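Local coordinates for NanU sialic acid binding protein (Bacteroides fragilis, PDB 4L7T), which binds sialic acid with high affinity as a SusD-family protein of the outer membrane, probably handing it on to the partner protein NanO, at residues A34-F39 with T116-E121; S23-N28 with I106-A111; P452-L457 with A479-K484; K444-D449 with E459-F464. All blocks are in the same frame, centred on the assembly; numbering follows the deposited sequence.

Contact 1: A34-F39 with T116-E121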
loop_
_atom_site.group_PDB
_atom_site.type_symbol
_atom_site.label_atom_id
_atom_site.label_comp_id
_atom_site.label_asym_id
_atom_site.label_seq_id
_atom_site.Cartn_x
_atom_site.Cartn_y
_atom_site.Cartn_z
ATOM N N ALA A 34 -6.802 -29.937 7.493
ATOM C CA ALA A 34 -5.471 -29.403 7.784
ATOM C C ALA A 34 -4.690 -29.107 6.512
ATOM O O ALA A 34 -3.964 -28.102 6.447
ATOM C CB ALA A 34 -4.678 -30.331 8.687
ATOM N N GLN A 35 -4.856 -29.949 5.522
ATOM C CA GLN A 35 -4.328 -29.655 4.145
ATOM C C GLN A 35 -4.873 -28.335 3.492
ATOM O O GLN A 35 -4.066 -27.555 2.895
ATOM C CB GLN A 35 -4.555 -30.856 3.203
ATOM C CG GLN A 35 -3.647 -32.078 3.590
ATOM C CD GLN A 35 -4.023 -33.320 2.771
ATOM O OE1 GLN A 35 -5.183 -33.605 2.528
ATOM N NE2 GLN A 35 -2.978 -34.019 2.241
ATOM N N PHE A 36 -6.202 -28.111 3.552
ATOM C CA PHE A 36 -6.788 -26.878 3.014
ATOM C C PHE A 36 -6.219 -25.695 3.821
ATOM O O PHE A 36 -5.877 -24.643 3.221
ATOM C CB PHE A 36 -8.322 -26.870 3.140
ATOM C CG PHE A 36 -9.055 -27.587 2.033
ATOM C CD1 PHE A 36 -9.568 -26.953 0.880
ATOM C CD2 PHE A 36 -9.244 -28.994 2.155
ATOM C CE1 PHE A 36 -10.294 -27.623 -0.103
ATOM C CE2 PHE A 36 -9.923 -29.710 1.212
ATOM C CZ PHE A 36 -10.447 -29.064 0.022
ATOM N N SER A 37 -6.102 -25.812 5.134
ATOM C CA SER A 37 -5.458 -24.749 5.898
ATOM C C SER A 37 -4.029 -24.458 5.366
ATOM O O SER A 37 -3.607 -23.280 5.180
ATOM C CB SER A 37 -5.478 -25.049 7.372
ATOM O OG SER A 37 -4.981 -23.988 8.152
ATOM N N THR A 38 -3.254 -25.521 5.154
ATOM C CA THR A 38 -1.879 -25.345 4.696
ATOM C C THR A 38 -1.853 -24.642 3.396
ATOM O O THR A 38 -0.959 -23.774 3.175
ATOM C CB THR A 38 -1.179 -26.743 4.583
ATOM O OG1 THR A 38 -1.041 -27.218 5.909
ATOM C CG2 THR A 38 0.302 -26.536 4.068
ATOM N N PHE A 39 -2.808 -24.931 2.531
ATOM C CA PHE A 39 -2.866 -24.383 1.170
ATOM C C PHE A 39 -3.270 -22.860 1.243
ATOM O O PHE A 39 -2.739 -22.021 0.465
ATOM C CB PHE A 39 -3.785 -25.110 0.269
ATOM C CG PHE A 39 -3.551 -24.771 -1.187
ATOM C CD1 PHE A 39 -2.536 -25.465 -1.910
ATOM C CD2 PHE A 39 -4.242 -23.727 -1.841
ATOM C CE1 PHE A 39 -2.346 -25.184 -3.248
ATOM C CE2 PHE A 39 -4.032 -23.405 -3.179
ATOM C CZ PHE A 39 -3.068 -24.137 -3.907
ATOM N N THR A 116 -15.201 -29.986 -2.263
ATOM C CA THR A 116 -14.783 -30.869 -1.198
ATOM C C THR A 116 -15.963 -31.537 -0.509
ATOM O O THR A 116 -17.090 -31.079 -0.581
ATOM C CB THR A 116 -14.011 -30.097 -0.152
ATOM O OG1 THR A 116 -13.361 -30.983 0.766
ATOM C CG2 THR A 116 -14.901 -29.122 0.629
ATOM N N THR A 117 -15.643 -32.654 0.130
ATOM C CA THR A 117 -16.602 -33.303 1.057
ATOM C C THR A 117 -16.062 -33.407 2.450
ATOM O O THR A 117 -16.651 -34.105 3.322
ATOM C CB THR A 117 -17.017 -34.672 0.537
ATOM O OG1 THR A 117 -16.080 -35.626 0.947
ATOM C CG2 THR A 117 -17.112 -34.669 -0.937
ATOM N N VAL A 118 -14.953 -32.719 2.722
ATOM C CA VAL A 118 -14.256 -32.872 3.983
ATOM C C VAL A 118 -14.380 -31.670 4.895
ATOM O O VAL A 118 -14.122 -31.783 6.075
ATOM C CB VAL A 118 -12.738 -33.364 3.852
ATOM C CG1 VAL A 118 -12.620 -34.482 2.818
ATOM C CG2 VAL A 118 -11.779 -32.158 3.594
ATOM N N LEU A 119 -14.782 -30.522 4.367
ATOM C CA LEU A 119 -14.818 -29.308 5.242
ATOM C C LEU A 119 -16.208 -29.039 5.829
ATOM O O LEU A 119 -17.188 -29.207 5.152
ATOM C CB LEU A 119 -14.443 -28.039 4.360
ATOM C CG LEU A 119 -12.981 -28.087 3.856
ATOM C CD1 LEU A 119 -12.813 -26.898 2.849
ATOM C CD2 LEU A 119 -11.922 -28.025 4.895
ATOM N N SER A 120 -16.247 -28.400 7.001
ATOM C CA SER A 120 -17.559 -27.843 7.467
ATOM C C SER A 120 -18.029 -26.765 6.507
ATOM O O SER A 120 -17.212 -26.166 5.781
ATOM C CB SER A 120 -17.387 -27.276 8.863
ATOM O OG SER A 120 -16.687 -26.043 8.813
ATOM N N GLU A 121 -19.340 -26.550 6.438
ATOM C CA GLU A 121 -19.917 -25.569 5.553
ATOM C C GLU A 121 -19.391 -24.184 5.953
ATOM O O GLU A 121 -19.019 -23.384 5.052
ATOM C CB GLU A 121 -21.455 -25.623 5.570
ATOM C CG GLU A 121 -22.135 -24.554 4.669
ATOM C CD GLU A 121 -23.603 -24.896 4.372
ATOM O OE1 GLU A 121 -24.234 -25.557 5.205
ATOM O OE2 GLU A 121 -24.122 -24.528 3.294
#

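Contact 2: S23-N28 with I106-A111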
loop_
_atom_site.group_PDB
_atom_site.type_symbol
_atom_site.label_atom_id
_atom_site.label_comp_id
_atom_site.label_asym_id
_atom_site.label_seq_id
_atom_site.Cartn_x
_atom_site.Cartn_y
_atom_site.Cartn_z
ATOM N N SER A 23 1.795 -33.663 -8.612
ATOM C CA SER A 23 1.293 -32.295 -8.819
ATOM C C SER A 23 0.537 -31.824 -7.581
ATOM O O SER A 23 0.052 -32.642 -6.769
ATOM C CB SER A 23 0.320 -32.236 -9.995
ATOM O OG SER A 23 -0.663 -31.207 -9.770
ATOM N N ILE A 24 0.381 -30.506 -7.466
ATOM C CA ILE A 24 -0.315 -29.996 -6.298
ATOM C C ILE A 24 -1.851 -30.149 -6.378
ATOM O O ILE A 24 -2.539 -29.959 -5.359
ATOM C CB ILE A 24 0.072 -28.535 -5.983
ATOM C CG1 ILE A 24 -0.387 -27.618 -7.114
ATOM C CG2 ILE A 24 1.571 -28.431 -5.563
ATOM C CD1 ILE A 24 -0.044 -26.109 -6.794
ATOM N N ALA A 25 -2.394 -30.500 -7.539
ATOM C CA ALA A 25 -3.827 -30.689 -7.701
ATOM C C ALA A 25 -4.274 -32.183 -7.452
ATOM O O ALA A 25 -5.514 -32.517 -7.473
ATOM C CB ALA A 25 -4.282 -30.203 -9.051
ATOM N N ASP A 26 -3.277 -33.003 -7.156
ATOM C CA ASP A 26 -3.491 -34.461 -6.927
ATOM C C ASP A 26 -4.386 -34.570 -5.675
ATOM O O ASP A 26 -4.122 -33.873 -4.667
ATOM C CB ASP A 26 -2.165 -35.226 -6.682
ATOM C CG ASP A 26 -1.266 -35.381 -7.972
ATOM O OD1 ASP A 26 -1.727 -35.129 -9.120
ATOM O OD2 ASP A 26 -0.097 -35.797 -7.775
ATOM N N SER A 27 -5.336 -35.510 -5.714
ATOM C CA SER A 27 -6.367 -35.613 -4.643
ATOM C C SER A 27 -5.851 -35.848 -3.241
ATOM O O SER A 27 -6.493 -35.395 -2.305
ATOM C CB SER A 27 -7.467 -36.589 -5.013
ATOM O OG SER A 27 -8.052 -36.110 -6.216
ATOM N N ASN A 28 -4.695 -36.516 -3.103
ATOM C CA ASN A 28 -4.132 -36.848 -1.788
ATOM C C ASN A 28 -3.710 -35.632 -1.013
ATOM O O ASN A 28 -3.407 -35.721 0.183
ATOM C CB ASN A 28 -2.988 -37.893 -1.913
ATOM C CG ASN A 28 -1.907 -37.491 -2.960
ATOM O OD1 ASN A 28 -2.169 -37.366 -4.174
ATOM N ND2 ASN A 28 -0.718 -37.272 -2.477
ATOM N N ILE A 106 -4.970 -19.274 -6.385
ATOM C CA ILE A 106 -6.286 -19.021 -5.800
ATOM C C ILE A 106 -7.374 -19.714 -6.550
ATOM O O ILE A 106 -8.334 -20.210 -5.954
ATOM C CB ILE A 106 -6.603 -17.495 -5.805
ATOM C CG1 ILE A 106 -5.570 -16.830 -4.956
ATOM C CG2 ILE A 106 -7.964 -17.149 -5.216
ATOM C CD1 ILE A 106 -5.630 -15.208 -5.107
ATOM N N ASN A 107 -7.239 -19.764 -7.870
ATOM C CA ASN A 107 -8.284 -20.355 -8.654
ATOM C C ASN A 107 -8.417 -21.883 -8.305
ATOM O O ASN A 107 -9.493 -22.391 -8.383
ATOM C CB ASN A 107 -7.987 -20.157 -10.152
ATOM C CG ASN A 107 -8.209 -18.725 -10.581
ATOM O OD1 ASN A 107 -8.886 -17.967 -9.872
ATOM N ND2 ASN A 107 -7.629 -18.327 -11.723
ATOM N N LEU A 108 -7.291 -22.504 -8.022
ATOM C CA LEU A 108 -7.138 -23.942 -7.577
ATOM C C LEU A 108 -7.839 -24.084 -6.214
ATOM O O LEU A 108 -8.721 -24.957 -6.054
ATOM C CB LEU A 108 -5.678 -24.382 -7.420
ATOM C CG LEU A 108 -5.567 -25.888 -6.996
ATOM C CD1 LEU A 108 -6.252 -26.830 -7.986
ATOM C CD2 LEU A 108 -4.123 -26.330 -6.739
ATOM N N MET A 109 -7.493 -23.181 -5.286
ATOM C CA MET A 109 -8.178 -23.200 -3.924
ATOM C C MET A 109 -9.665 -23.116 -4.074
ATOM O O MET A 109 -10.410 -23.881 -3.415
ATOM C CB MET A 109 -7.599 -22.117 -3.002
ATOM C CG MET A 109 -8.293 -22.075 -1.583
ATOM S SD MET A 109 -7.761 -23.520 -0.714
ATOM C CE MET A 109 -8.437 -23.133 0.967
ATOM N N ILE A 110 -10.139 -22.189 -4.890
ATOM C CA ILE A 110 -11.536 -22.025 -5.101
ATOM C C ILE A 110 -12.226 -23.287 -5.624
ATOM O O ILE A 110 -13.298 -23.647 -5.107
ATOM C CB ILE A 110 -11.845 -20.792 -5.997
ATOM C CG1 ILE A 110 -11.445 -19.552 -5.195
ATOM C CG2 ILE A 110 -13.281 -20.798 -6.428
ATOM C CD1 ILE A 110 -11.475 -18.228 -6.062
ATOM N N ALA A 111 -11.648 -23.932 -6.674
ATOM C CA ALA A 111 -12.291 -25.131 -7.231
ATOM C C ALA A 111 -12.223 -26.247 -6.173
ATOM O O ALA A 111 -13.209 -26.942 -5.974
ATOM C CB ALA A 111 -11.552 -25.599 -8.505
#

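Contact 3: P452-L457 with A479-K484. With NA (sodium ion), chain F; ACT (acetate ion), chain B.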
loop_
_atom_site.group_PDB
_atom_site.type_symbol
_atom_site.label_atom_id
_atom_site.label_comp_id
_atom_site.label_asym_id
_atom_site.label_seq_id
_atom_site.Cartn_x
_atom_site.Cartn_y
_atom_site.Cartn_z
ATOM N N PRO A 452 -12.791 20.132 0.587
ATOM C CA PRO A 452 -12.861 18.817 1.315
ATOM C C PRO A 452 -11.957 17.745 0.688
ATOM O O PRO A 452 -11.201 17.084 1.429
ATOM C CB PRO A 452 -14.330 18.430 1.212
ATOM C CG PRO A 452 -15.050 19.757 1.235
ATOM C CD PRO A 452 -14.132 20.742 0.461
ATOM N N LEU A 453 -12.010 17.607 -0.629
ATOM C CA LEU A 453 -11.154 16.581 -1.258
ATOM C C LEU A 453 -9.666 16.880 -1.090
ATOM O O LEU A 453 -8.868 15.940 -0.869
ATOM C CB LEU A 453 -11.511 16.367 -2.727
ATOM C CG LEU A 453 -12.884 15.725 -3.027
ATOM C CD1 LEU A 453 -13.148 15.618 -4.512
ATOM C CD2 LEU A 453 -13.019 14.314 -2.395
ATOM N N GLU A 454 -9.209 18.132 -1.275
ATOM C CA GLU A 454 -7.827 18.449 -0.882
ATOM C C GLU A 454 -7.486 18.196 0.559
ATOM O O GLU A 454 -6.391 17.788 0.782
ATOM C CB GLU A 454 -7.376 19.897 -1.316
ATOM C CG GLU A 454 -7.553 20.132 -2.811
ATOM C CD GLU A 454 -6.409 19.521 -3.645
ATOM O OE1 GLU A 454 -5.353 19.200 -3.036
ATOM O OE2 GLU A 454 -6.553 19.408 -4.893
ATOM N N ALA A 455 -8.411 18.450 1.531
ATOM C CA ALA A 455 -8.101 18.209 2.927
ATOM C C ALA A 455 -7.860 16.679 3.144
ATOM O O ALA A 455 -6.953 16.315 3.862
ATOM C CB ALA A 455 -9.239 18.677 3.817
ATOM N N ILE A 456 -8.665 15.898 2.488
ATOM C CA ILE A 456 -8.576 14.415 2.583
ATOM C C ILE A 456 -7.318 13.927 1.843
ATOM O O ILE A 456 -6.632 13.040 2.352
ATOM C CB ILE A 456 -9.825 13.741 2.057
ATOM C CG1 ILE A 456 -10.998 14.098 3.000
ATOM C CG2 ILE A 456 -9.676 12.146 2.003
ATOM C CD1 ILE A 456 -12.411 13.802 2.461
ATOM N N LEU A 457 -7.035 14.438 0.643
ATOM C CA LEU A 457 -5.724 14.069 0.016
ATOM C C LEU A 457 -4.546 14.367 0.955
ATOM O O LEU A 457 -3.586 13.605 1.102
ATOM C CB LEU A 457 -5.471 14.791 -1.353
ATOM C CG LEU A 457 -6.200 14.305 -2.552
ATOM C CD1 LEU A 457 -5.914 15.233 -3.725
ATOM C CD2 LEU A 457 -5.662 12.874 -2.873
ATOM N N ALA A 479 -7.326 12.632 -13.643
ATOM C CA ALA A 479 -6.135 12.978 -14.404
ATOM C C ALA A 479 -5.625 14.362 -14.017
ATOM O O ALA A 479 -4.398 14.549 -13.928
ATOM C CB ALA A 479 -6.425 12.888 -15.936
ATOM N N ASP A 480 -6.510 15.339 -13.736
ATOM C CA ASP A 480 -6.071 16.670 -13.398
ATOM C C ASP A 480 -5.357 16.729 -12.045
ATOM O O ASP A 480 -4.449 17.529 -11.829
ATOM C CB ASP A 480 -7.253 17.662 -13.366
ATOM C CG ASP A 480 -7.709 18.090 -14.784
ATOM O OD1 ASP A 480 -6.988 17.784 -15.776
ATOM O OD2 ASP A 480 -8.765 18.794 -14.914
ATOM N N TYR A 481 -5.822 15.879 -11.110
ATOM C CA TYR A 481 -5.081 15.830 -9.855
ATOM C C TYR A 481 -3.666 15.188 -10.047
ATOM O O TYR A 481 -2.677 15.617 -9.445
ATOM C CB TYR A 481 -5.828 14.979 -8.792
ATOM C CG TYR A 481 -7.088 15.583 -8.320
ATOM C CD1 TYR A 481 -7.113 16.345 -7.127
ATOM C CD2 TYR A 481 -8.247 15.439 -9.079
ATOM C CE1 TYR A 481 -8.330 16.935 -6.685
ATOM C CE2 TYR A 481 -9.429 16.044 -8.659
ATOM C CZ TYR A 481 -9.453 16.766 -7.477
ATOM O OH TYR A 481 -10.654 17.329 -7.013
ATOM N N VAL A 482 -3.604 14.163 -10.879
ATOM C CA VAL A 482 -2.329 13.466 -11.191
ATOM C C VAL A 482 -1.373 14.439 -11.909
ATOM O O VAL A 482 -0.222 14.584 -11.465
ATOM C CB VAL A 482 -2.555 12.237 -12.101
ATOM C CG1 VAL A 482 -1.181 11.607 -12.593
ATOM C CG2 VAL A 482 -3.369 11.133 -11.387
ATOM N N THR A 483 -1.822 15.101 -12.990
ATOM C CA THR A 483 -0.891 15.935 -13.773
ATOM C C THR A 483 -0.499 17.205 -13.001
ATOM O O THR A 483 0.585 17.748 -13.215
ATOM C CB THR A 483 -1.517 16.257 -15.186
ATOM O OG1 THR A 483 -2.718 16.981 -14.975
ATOM C CG2 THR A 483 -1.768 14.974 -15.938
ATOM N N LYS A 484 -1.329 17.695 -12.081
ATOM C CA LYS A 484 -0.955 18.830 -11.263
ATOM C C LYS A 484 0.219 18.572 -10.380
ATOM O O LYS A 484 1.125 19.413 -10.282
ATOM C CB LYS A 484 -2.151 19.304 -10.431
ATOM C CG LYS A 484 -1.810 20.401 -9.564
ATOM C CD LYS A 484 -1.715 21.755 -10.340
ATOM C CE LYS A 484 -1.544 22.914 -9.324
ATOM N NZ LYS A 484 -1.012 24.175 -9.921
HETATM NA NA NA F . 2.625 17.637 -14.213
HETATM C C ACT B . -10.855 12.324 -14.620
HETATM O O ACT B . -11.270 11.563 -13.673
HETATM O OXT ACT B . -9.758 12.042 -15.228
HETATM C CH3 ACT B . -11.664 13.539 -14.960
HETATM O O HOH W 1 3.417 18.757 -12.387
HETATM O O HOH W 2 2.402 16.365 -15.881
HETATM O O HOH W 3 4.885 17.994 -14.968
#

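Contact 4: K444-D449 with E459-F464. With EDO (1,2-ethanediol), chain D.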
loop_
_atom_site.group_PDB
_atom_site.type_symbol
_atom_site.label_atom_id
_atom_site.label_comp_id
_atom_site.label_asym_id
_atom_site.label_seq_id
_atom_site.Cartn_x
_atom_site.Cartn_y
_atom_site.Cartn_z
ATOM N N LYS A 444 3.778 22.673 -2.962
ATOM C CA LYS A 444 3.193 21.952 -4.117
ATOM C C LYS A 444 2.545 20.618 -3.725
ATOM O O LYS A 444 1.889 20.022 -4.604
ATOM C CB LYS A 444 4.233 21.606 -5.177
ATOM C CG LYS A 444 5.280 20.616 -4.698
ATOM C CD LYS A 444 6.443 20.459 -5.712
ATOM C CE LYS A 444 6.824 19.011 -5.880
ATOM N NZ LYS A 444 5.859 18.190 -6.736
ATOM N N TYR A 445 2.728 20.214 -2.461
ATOM C CA TYR A 445 2.353 18.844 -2.039
ATOM C C TYR A 445 0.920 18.756 -1.512
ATOM O O TYR A 445 0.296 17.675 -1.495
ATOM C CB TYR A 445 3.321 18.332 -0.973
ATOM C CG TYR A 445 4.747 18.289 -1.431
ATOM C CD1 TYR A 445 5.187 17.256 -2.275
ATOM C CD2 TYR A 445 5.650 19.245 -0.967
ATOM C CE1 TYR A 445 6.492 17.220 -2.696
ATOM C CE2 TYR A 445 7.001 19.247 -1.388
ATOM C CZ TYR A 445 7.399 18.204 -2.242
ATOM O OH TYR A 445 8.691 18.153 -2.707
ATOM N N MET A 446 0.358 19.901 -1.151
ATOM C CA MET A 446 -0.851 19.905 -0.332
ATOM C C MET A 446 -1.382 21.287 -0.173
ATOM O O MET A 446 -0.617 22.255 -0.229
ATOM C CB MET A 446 -0.650 19.265 1.041
ATOM C CG MET A 446 0.414 19.902 1.960
ATOM S SD MET A 446 0.758 19.051 3.512
ATOM C CE MET A 446 1.163 17.351 3.025
ATOM N N SER A 447 -2.699 21.379 0.035
ATOM C CA SER A 447 -3.306 22.708 0.174
ATOM C C SER A 447 -4.212 22.757 1.365
ATOM O O SER A 447 -4.290 21.795 2.145
ATOM C CB SER A 447 -3.949 23.179 -1.148
ATOM O OG SER A 447 -4.887 22.300 -1.647
ATOM N N GLY A 448 -4.850 23.902 1.582
ATOM C CA GLY A 448 -5.613 24.076 2.808
ATOM C C GLY A 448 -6.947 23.324 2.847
ATOM O O GLY A 448 -7.458 22.773 1.843
ATOM N N ASP A 449 -7.529 23.324 4.062
ATOM C CA ASP A 449 -8.805 22.654 4.293
ATOM C C ASP A 449 -10.026 23.247 3.584
ATOM O O ASP A 449 -11.104 22.617 3.629
ATOM C CB ASP A 449 -9.153 22.581 5.817
ATOM C CG ASP A 449 -8.333 21.562 6.608
ATOM O OD1 ASP A 449 -7.531 20.774 6.056
ATOM O OD2 ASP A 449 -8.456 21.584 7.858
ATOM N N GLU A 459 -4.614 14.667 4.211
ATOM C CA GLU A 459 -4.601 13.848 5.399
ATOM C C GLU A 459 -4.025 12.450 5.041
ATOM O O GLU A 459 -3.256 11.869 5.820
ATOM C CB GLU A 459 -6.002 13.664 5.976
ATOM C CG GLU A 459 -5.885 13.184 7.490
ATOM C CD GLU A 459 -5.175 14.183 8.369
ATOM O OE1 GLU A 459 -5.332 15.435 8.099
ATOM O OE2 GLU A 459 -4.546 13.811 9.353
ATOM N N ARG A 460 -4.360 11.963 3.860
ATOM C CA ARG A 460 -3.826 10.652 3.403
ATOM C C ARG A 460 -2.344 10.730 3.124
ATOM O O ARG A 460 -1.659 9.753 3.310
ATOM C CB ARG A 460 -4.639 10.169 2.205
ATOM C CG ARG A 460 -6.108 9.785 2.557
ATOM C CD ARG A 460 -6.866 9.117 1.381
ATOM N NE ARG A 460 -6.287 7.822 0.936
ATOM C CZ ARG A 460 -6.583 6.632 1.493
ATOM N NH1 ARG A 460 -7.474 6.553 2.475
ATOM N NH2 ARG A 460 -6.079 5.469 1.008
ATOM N N MET A 461 -1.867 11.884 2.664
ATOM C CA MET A 461 -0.438 12.007 2.409
ATOM C C MET A 461 0.347 11.989 3.729
ATOM O O MET A 461 1.411 11.360 3.809
ATOM C CB MET A 461 -0.098 13.269 1.638
ATOM C CG MET A 461 1.269 13.154 1.096
ATOM S SD MET A 461 1.615 14.736 0.325
ATOM C CE MET A 461 2.916 14.389 -0.799
ATOM N N ARG A 462 -0.221 12.574 4.776
ATOM C CA ARG A 462 0.457 12.667 6.071
ATOM C C ARG A 462 0.374 11.302 6.746
ATOM O O ARG A 462 1.293 10.898 7.442
ATOM C CB ARG A 462 -0.221 13.705 6.948
ATOM C CG ARG A 462 -0.041 15.096 6.400
ATOM C CD ARG A 462 -0.706 16.146 7.276
ATOM N NE ARG A 462 -0.211 17.484 6.857
ATOM C CZ ARG A 462 -0.796 18.646 7.114
ATOM N NH1 ARG A 462 -2.023 18.725 7.636
ATOM N NH2 ARG A 462 -0.212 19.799 6.738
ATOM N N GLU A 463 -0.726 10.583 6.550
ATOM C CA GLU A 463 -0.973 9.319 7.295
ATOM C C GLU A 463 -0.284 8.082 6.656
ATOM O O GLU A 463 0.106 7.141 7.388
ATOM C CB GLU A 463 -2.513 9.070 7.246
ATOM C CG GLU A 463 -3.088 7.914 8.156
ATOM C CD GLU A 463 -2.781 8.109 9.673
ATOM O OE1 GLU A 463 -2.670 9.249 10.190
ATOM O OE2 GLU A 463 -2.647 7.017 10.315
ATOM N N PHE A 464 -0.077 8.110 5.326
ATOM C CA PHE A 464 0.325 6.880 4.611
ATOM C C PHE A 464 1.585 6.985 3.791
ATOM O O PHE A 464 1.815 6.207 2.889
ATOM C CB PHE A 464 -0.842 6.452 3.691
ATOM C CG PHE A 464 -2.081 6.101 4.436
ATOM C CD1 PHE A 464 -2.096 5.063 5.325
ATOM C CD2 PHE A 464 -3.211 6.867 4.271
ATOM C CE1 PHE A 464 -3.291 4.776 6.035
ATOM C CE2 PHE A 464 -4.413 6.578 5.000
ATOM C CZ PHE A 464 -4.421 5.552 5.838
HETATM C C1 EDO D . 0.930 8.977 0.831
HETATM O O1 EDO D . 1.895 9.870 1.555
HETATM C C2 EDO D . -0.605 8.780 0.975
HETATM O O2 EDO D . -1.686 9.242 0.054
#

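Contact 1: A34-F39 with T116-E121
F36, pointing from helix 33-48 into the bend 116-121, touches three residues of that bend with one aromatic side chain. At its root, CB lies 4.2 Å from L119 CD2, a loose contact where the leucine fork begins to cover it. CG then comes under the other branch, L119 CD1, at 3.9 Å. This methyl sits almost centrally over one face of the F36 ring, 3.8 Å from the centroid and 13° off the normal, a clear CH-pi contact. The second branch lies over the same face, above the CG-CD2 side, with L119 CD2 4.0 Å from F36 CD2. The bend belongs to the short link between helices 99-115 and 121-146, in a family whose sequence relatives fall in the TPR clan; S120 caps the second helix through the backbone N of G123. Farther out, F36 CE2 meets V118 CG2 at 3.9 Å, approached obliquely. The ring tip ends at T116, whose OG1 is 3.6 Å from F36 CZ. T116 OG1 accepts a nearly straight bond from V118 N, 3.1 Å away, an ST turn consistent with holding T116 turned to the ring. The oxygen stands anti to its own backbone N (chi1 -168°), which brings it to the phenylalanine. W30 meets F36 edge-to-face, and Y127 of helix 121-146 and T113 of helix 99-115 also touch the F36 side chain.

Contact 2: S23-N28 with I106-A111
A25 and L108 bring their backbones closest, 7.5 Å between CA atoms, where a type I turn from S23 to D26, in the N-terminal loop ahead of helix 33-48, presents its two corner residues, I24 and A25, to helix 99-115. L108 does all the touching from the helical side. Its CG is anti to the backbone N (chi1 -178°), which carries the forked end out from the helix, and each prong finds a different partner. CD1 rests 4.0 Å from the A25 CB, methyl against methyl. CD2 meets I24 CG1 at 4.0 Å and I24 CD1 at nearly the same distance, so the isoleucine lies across the prong rather than ending on it. The I24 bond from CA to CB does not aim at the helix; the branch reaches it because CG1 sits between the backbone N and the carbonyl carbon (chi1 65°) and the chain then runs on extended.

The turn is probably stabilised by its own polar atoms. S23 OG accepts from A25 N at 2.9 Å, an ST turn, while S23 N gives a straight bond to D26 OD2, 3.0 Å away, arriving from above the carboxylate plane. The D26 N to S23 O bond is weak. W30 NE1 bonds to I24 O, while W30, F39 and Y155 also touch L108. Between the two six-residue segments the direct attraction is dispersive and hydrophobic; K112, just beyond on the same helix, adds a polar tie through NZ to A25 O.

Contact 3: P452-L457 with A479-K484
Y481 meets three side chains of helix 452-463, one after another along its length. L457 CD1 lies 3.8 Å from Y481 CD1, an oblique apolar contact; farther out, E454 OE2 comes to 3.5 Å from Y481 CE1, with carboxylate and ring planes only 24° apart. At the end, L453 CD1 is 3.9 Å from Y481 OH, the leucine crossing the tyrosine at about a right angle. E454 reaches the ring through a bend at chi2 (-80°), and its other oxygen, OE1, forms a salt bridge with R485, which ties the carboxylate to the same short helix that carries Y481. Behind the first shell, L453 packs on A400 and L401, and L457 on D473 and L477. The two helical segments cross at -53° with axes 13.7 Å apart, a gap bridged by long side chains. At the start of helix 479-485, A479 N donates to OXT of an acetate ion, probably from the crystallisation liquor, at 3.0 Å. Toward its other end, T483 O binds a sodium ion at 2.3 Å, with T486 O and three waters completing the observed ligands. Carbonyl oxygens near a helix C-terminus, helped by water, make a characteristic sodium site, here on a small helix packed against the helical SusD-type scaffold.

Contact 4: K444-D449 with E459-F464
M446 and R462 cross at about a right angle, the thioether of the first lying against the guanidinium of the second. M446 SD is 3.5 Å from R462 NH2 and 3.8 Å from R462 NE, meeting the flat group obliquely, with no hydrogen bond between them. The arginine runs extended from CG to NE, and its polar end is held by other partners, A332 the strongest and D435 through a salt bridge at NH1. Loop 444-449 leads into helix 452-463 of the SusD family region; the helix runs back past it, so its last turns lie beside the loop. M461 there is modelled in two conformers, and its contacts, less certain, are those of one of them. M446 bends at chi3 (54°), folding CE toward the helix, where it meets M461 SD at 3.8 Å, the two side chains crossing obliquely. M461 leaves the helix with CG anti to the backbone N (chi1 -165°) and gains its reach by staying extended beyond CG. In this conformer its sulfur, SD, lies 3.7 Å from Y445 O, and its CE reaches Y445 CD1 at 3.9 Å, again at a slant to the ring. Y445 starts toward the helix but its phenol leads away, to a hydrogen bond between OH and D327. One face of that ring is covered by K444 CG. On other sides of the helix, R460 pairs with D473 and D390, and E463 with R339, R387 and R416.

The four contacts form two clusters, on opposite sides of the chain's centre. Contacts 1 and 2, with centres 11 Å apart, interlock along the sequence: the N-terminal loop and helix 33-48 both return to helix 99-115 or the bend after it, and Q35 NE2 reaches N28 O between them, a probable hydrogen bond. Contacts 3 and 4, only 9 Å apart, share helix 452-463 and likewise alternate in sequence, with A455 and D449 touching between them. Some 44 to 46 Å separates the centres of one cluster from those of the other. Early and late parts of the chain are thus each tied together within their own region of a single chain that is mostly helix among its regular structure.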